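Local atomic coordinates of protein-glutamate methylesterase/protein-glutamine glutaminase (Thermotoga maritima, PDB entry 3SFT), a protein that probably removes methyl ester groups from chemoreceptor glutamates and deamidates specific receptor glutamines in bacterial chemotaxis, the fragment here being its catalytic domain. Residues Q41-P44 against S50-M53; I12-S15 against S21-M24. All coordinates share one frame; numbering follows the deposited sequence.

Contact 1. Residues Q41-P44 against S50-M53; sequences QHMP and SLAM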
ATOM      1  N   GLN A  41       3.682  -3.170  -5.085  1.00 16.30           N
ATOM      2  CA  GLN A  41       3.490  -4.515  -5.607  1.00 17.19           C
ATOM      3  C   GLN A  41       4.836  -5.074  -6.051  1.00 18.37           C
ATOM      4  O   GLN A  41       5.526  -4.453  -6.861  1.00 19.34           O
ATOM      5  CB  GLN A  41       2.518  -4.454  -6.801  1.00 16.52           C
ATOM      6  CG  GLN A  41       2.478  -5.688  -7.716  1.00 16.26           C
ATOM      7  CD  GLN A  41       1.847  -6.904  -7.070  1.00 16.71           C
ATOM      8  OE1 GLN A  41       0.799  -6.813  -6.443  1.00 20.43           O
ATOM      9  NE2 GLN A  41       2.467  -8.058  -7.257  1.00 15.17           N
ATOM     10  N   HIS A  42       5.210  -6.234  -5.508  1.00 19.96           N
ATOM     11  CA  HIS A  42       6.468  -6.898  -5.871  1.00 22.88           C
ATOM     12  C   HIS A  42       6.364  -7.326  -7.328  1.00 24.68           C
ATOM     13  O   HIS A  42       5.405  -7.990  -7.721  1.00 24.31           O
ATOM     14  CB  HIS A  42       6.711  -8.155  -5.027  1.00 21.39           C
ATOM     15  CG  HIS A  42       6.844  -7.896  -3.560  1.00 20.84           C
ATOM     16  ND1 HIS A  42       7.100  -8.900  -2.652  1.00 22.94           N
ATOM     17  CD2 HIS A  42       6.747  -6.755  -2.842  1.00 20.78           C
ATOM     18  CE1 HIS A  42       7.155  -8.389  -1.438  1.00 22.29           C
ATOM     19  NE2 HIS A  42       6.945  -7.090  -1.523  1.00 22.60           N
ATOM     20  N   MET A  43       7.352  -6.949  -8.125  1.00 28.31           N
ATOM     21  CA  MET A  43       7.340  -7.293  -9.537  1.00 31.92           C
ATOM     22  C   MET A  43       8.684  -6.941 -10.154  1.00 32.99           C
ATOM     23  O   MET A  43       9.334  -5.982  -9.730  1.00 34.94           O
ATOM     24  CB  MET A  43       6.219  -6.519 -10.241  1.00 34.30           C
ATOM     25  CG  MET A  43       5.436  -7.346 -11.249  1.00 40.65           C
ATOM     26  SD  MET A  43       3.682  -6.943 -11.272  1.00 47.61           S
ATOM     27  CE  MET A  43       3.760  -5.125 -11.407  1.00 43.47           C
ATOM     28  N   PRO A  44       9.143  -7.738 -11.139  1.00 33.14           N
ATOM     29  CA  PRO A  44      10.426  -7.473 -11.797  1.00 32.61           C
ATOM     30  C   PRO A  44      10.421  -6.058 -12.373  1.00 32.30           C
ATOM     31  O   PRO A  44       9.355  -5.502 -12.664  1.00 29.30           O
ATOM     32  CB  PRO A  44      10.452  -8.519 -12.911  1.00 32.51           C
ATOM     33  CG  PRO A  44       9.708  -9.660 -12.307  1.00 33.35           C
ATOM     34  CD  PRO A  44       8.529  -8.964 -11.677  1.00 32.12           C
ATOM     35  N   SER A  50       2.554  -1.527 -16.056  1.00 35.80           N
ATOM     36  CA  SER A  50       1.433  -2.262 -16.647  1.00 33.71           C
ATOM     37  C   SER A  50       0.286  -2.298 -15.646  1.00 30.14           C
ATOM     38  O   SER A  50      -0.878  -2.120 -16.009  1.00 29.53           O
ATOM     39  CB  SER A  50       1.845  -3.691 -17.030  1.00 34.78           C
ATOM     40  OG  SER A  50       2.105  -4.493 -15.888  1.00 35.78           O
ATOM     41  N   LEU A  51       0.641  -2.499 -14.381  1.00 26.99           N
ATOM     42  CA  LEU A  51      -0.323  -2.541 -13.294  1.00 23.79           C
ATOM     43  C   LEU A  51      -1.081  -1.218 -13.189  1.00 24.09           C
ATOM     44  O   LEU A  51      -2.302  -1.213 -13.032  1.00 23.04           O
ATOM     45  CB  LEU A  51       0.384  -2.848 -11.974  1.00 22.75           C
ATOM     46  CG  LEU A  51      -0.521  -2.945 -10.748  1.00 22.17           C
ATOM     47  CD1 LEU A  51      -1.627  -3.967 -10.985  1.00 18.38           C
ATOM     48  CD2 LEU A  51       0.312  -3.308  -9.533  1.00 23.28           C
ATOM     49  N   ALA A  52      -0.357  -0.105 -13.299  1.00 24.42           N
ATOM     50  CA  ALA A  52      -0.969   1.224 -13.228  1.00 24.39           C
ATOM     51  C   ALA A  52      -2.036   1.375 -14.305  1.00 23.71           C
ATOM     52  O   ALA A  52      -3.163   1.771 -14.015  1.00 24.69           O
ATOM     53  CB  ALA A  52       0.095   2.315 -13.373  1.00 23.19           C
ATOM     54  N   MET A  53      -1.688   1.013 -15.536  1.00 25.41           N
ATOM     55  CA  MET A  53      -2.621   1.103 -16.662  1.00 27.49           C
ATOM     56  C   MET A  53      -3.834   0.201 -16.479  1.00 26.12           C
ATOM     57  O   MET A  53      -4.967   0.608 -16.741  1.00 27.59           O
ATOM     58  CB  MET A  53      -1.917   0.755 -17.974  1.00 31.94           C
ATOM     59  CG  MET A  53      -0.939   1.813 -18.461  1.00 36.71           C
ATOM     60  SD  MET A  53      -0.224   1.372 -20.063  1.00 44.74           S
ATOM     61  CE  MET A  53       1.223   0.473 -19.542  1.00 39.11           C
TER
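The side chains of Leu51, on helix 48-58, and Gln41, at the end of strand 37-41, cross at about a right angle, and a single methyl of the leucine rests against the stem of the glutamine. Leu51 CD2 is 3.7 Å from Gln41 CB and just as far from Gln41 CG, which places the touch on the aliphatic half of the residue, away from the amide. With CG anti to the backbone N (chi1 -179°), the leucine branch extends off the helix and brings CD2 to the glutamine. Met43 meets the same leucine nearer its base: its chain folds at chi2 and chi3, and the terminal methyl CE comes to 4.1 Å from Leu51 CB.

The amide of Gln41 is turned to other work. Its NE2 gives a bond of 3.0 Å to His42 O, bent to 147° at the hydrogen and tilted from both the carbonyl and the amide planes. NE2 also bonds to Ser15 O, while OE1 bonds to the hydroxyl of Ser14, so both ends of the buried amide are satisfied and its rotation is fixed. Shortened to an alanine here, the side chain would still offer its CB to Leu51, but the CG contact would go, and Ser14 OG, Ser15 O and His42 O would probably each lose the partner the amide supplies.

His42, a predicted catalytic residue, makes a hydrogen bond through NE2 to Asp138, another predicted one. The chemistry therefore divides along one side chain: carbon packs against the helix, whereas NE2 links the backbone carbonyls of His42 and Ser15, both predicted active-site residues, and OE1 holds the hydroxyl of Ser14.

Contact 2. Residues I12-S15 against S21-M24; sequences IGSS and SLDM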
ATOM      1  N   ILE A  12      -0.708   0.068   0.597  1.00 16.32           N
ATOM      2  CA  ILE A  12      -1.008  -1.323   0.295  1.00 16.00           C
ATOM      3  C   ILE A  12       0.231  -2.068  -0.163  1.00 17.94           C
ATOM      4  O   ILE A  12       0.986  -1.572  -1.003  1.00 18.33           O
ATOM      5  CB  ILE A  12      -2.051  -1.433  -0.842  1.00 16.39           C
ATOM      6  CG1 ILE A  12      -3.284  -0.580  -0.522  1.00 15.79           C
ATOM      7  CG2 ILE A  12      -2.427  -2.894  -1.066  1.00 17.27           C
ATOM      8  CD1 ILE A  12      -4.431  -0.733  -1.517  1.00 14.19           C
ATOM      9  N   GLY A  13       0.420  -3.262   0.389  1.00 16.72           N
ATOM     10  CA  GLY A  13       1.549  -4.101   0.030  1.00 16.75           C
ATOM     11  C   GLY A  13       1.015  -5.398  -0.542  1.00 17.70           C
ATOM     12  O   GLY A  13       0.119  -6.013   0.035  1.00 17.66           O
ATOM     13  N   SER A  14       1.567  -5.825  -1.672  1.00 16.84           N
ATOM     14  CA  SER A  14       1.112  -7.042  -2.326  1.00 16.70           C
ATOM     15  C   SER A  14       2.203  -7.711  -3.152  1.00 18.17           C
ATOM     16  O   SER A  14       3.175  -7.072  -3.560  1.00 18.42           O
ATOM     17  CB  SER A  14      -0.077  -6.718  -3.231  1.00 15.07           C
ATOM     18  OG  SER A  14       0.235  -5.641  -4.105  1.00 10.63           O
ATOM     19  N   SER A  15       2.019  -9.002  -3.415  1.00 17.91           N
ATOM     20  CA  SER A  15       2.963  -9.757  -4.212  1.00 17.67           C
ATOM     21  C   SER A  15       2.227 -10.749  -5.120  1.00 18.06           C
ATOM     22  O   SER A  15       1.523 -10.335  -6.034  1.00 19.17           O
ATOM     23  CB  SER A  15       3.980 -10.467  -3.317  1.00 18.43           C
ATOM     24  OG  SER A  15       5.084 -10.910  -4.083  1.00 20.33           O
ATOM     25  N   SER A  21      -6.259  -9.326  -6.586  1.00 18.75           N
ATOM     26  CA  SER A  21      -6.953  -8.810  -5.405  1.00 19.17           C
ATOM     27  C   SER A  21      -7.185  -7.309  -5.492  1.00 17.17           C
ATOM     28  O   SER A  21      -8.213  -6.810  -5.033  1.00 17.04           O
ATOM     29  CB  SER A  21      -6.203  -9.162  -4.129  1.00 16.71           C
ATOM     30  OG  SER A  21      -6.329 -10.546  -3.874  1.00 18.93           O
ATOM     31  N   LEU A  22      -6.240  -6.603  -6.103  1.00 16.83           N
ATOM     32  CA  LEU A  22      -6.356  -5.157  -6.278  1.00 17.74           C
ATOM     33  C   LEU A  22      -7.542  -4.826  -7.189  1.00 18.60           C
ATOM     34  O   LEU A  22      -8.164  -3.775  -7.041  1.00 17.08           O
ATOM     35  CB  LEU A  22      -5.058  -4.580  -6.846  1.00 16.87           C
ATOM     36  CG  LEU A  22      -3.896  -4.480  -5.851  1.00 17.94           C
ATOM     37  CD1 LEU A  22      -2.581  -4.274  -6.584  1.00 18.58           C
ATOM     38  CD2 LEU A  22      -4.154  -3.341  -4.883  1.00 15.85           C
ATOM     39  N   ASP A  23      -7.865  -5.747  -8.099  1.00 20.60           N
ATOM     40  CA  ASP A  23      -8.995  -5.579  -9.017  1.00 22.83           C
ATOM     41  C   ASP A  23     -10.309  -5.544  -8.254  1.00 23.12           C
ATOM     42  O   ASP A  23     -11.293  -4.998  -8.743  1.00 23.52           O
ATOM     43  CB  ASP A  23      -9.070  -6.730 -10.030  1.00 25.27           C
ATOM     44  CG  ASP A  23      -8.034  -6.624 -11.128  1.00 26.49           C
ATOM     45  OD1 ASP A  23      -7.424  -5.546 -11.303  1.00 26.84           O
ATOM     46  OD2 ASP A  23      -7.834  -7.638 -11.827  1.00 27.93           O
ATOM     47  N   MET A  24     -10.332  -6.185  -7.086  1.00 22.96           N
ATOM     48  CA  MET A  24     -11.519  -6.224  -6.237  1.00 23.99           C
ATOM     49  C   MET A  24     -11.545  -5.036  -5.273  1.00 22.81           C
ATOM     50  O   MET A  24     -12.544  -4.810  -4.589  1.00 24.70           O
ATOM     51  CB  MET A  24     -11.543  -7.513  -5.408  1.00 24.41           C
ATOM     52  CG  MET A  24     -11.638  -8.809  -6.192  1.00 27.78           C
ATOM     53  SD  MET A  24     -11.782 -10.254  -5.082  1.00 33.05           S
ATOM     54  CE  MET A  24     -10.197 -11.042  -5.352  1.00 30.70           C
TER
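Leu22 spreads its two methyls over strand 9-14, one to each of two residues that face it. CD1 stands 4.0 Å from Ser14 OG, and CD2 approaches Ile12 CG2 at 4.2 Å. The fork is directed at the strand with Leu22 CG anti to the carbonyl carbon (chi1 -75°). No hydrogen bond crosses the contact: the hydroxyl of Ser14 meets the methyl only as a neighbour, its polar partner being the amide of Gln41.

Around this first shell, Leu132 touches both Ile12 and Leu22, while strand 37-41 adds Ile37 against Ile12 and Val39 against Leu22. The strand is held in its sheet by backbone bonds of Ile12 and Ser14 to one neighbour and of Gly13 to the other. On the helical side, Met24 N bonds to Ser21 O at 3.0 Å, Ser21 OG bonds to Glu156, and Asp23 forms a salt bridge with Arg54.

Helix 18-22 thus packs on the sheet within the unit formed by strand 9-14, helix 18-22 and strand 37-41, a right-handed beta-alpha-beta crossover as expected of a doubly wound alpha/beta fold, with Ser15, the predicted active-site serine, directly after the first strand.

Both contacts centre on a helix leucine: Leu22 lies over the middle strand 9-14, Leu51 against the end of strand 37-41 and the loop that follows. Contact 2 is the deeper, its centre about 8 Å from that of the chain against about 13 Å for contact 1, and all three of its touching residues are buried; contact 1 includes the partly exposed Met43. The two meet through the amide of Gln41, between the ends of neighbouring strands. Contact 2 joins strand to helix through methyls and one hydroxyl, while contact 1 adds a polar amide where the chain leaves the sheet. There His42 ND1 packs 3.2 Å from Ser15 OG, consistent with the predicted active site.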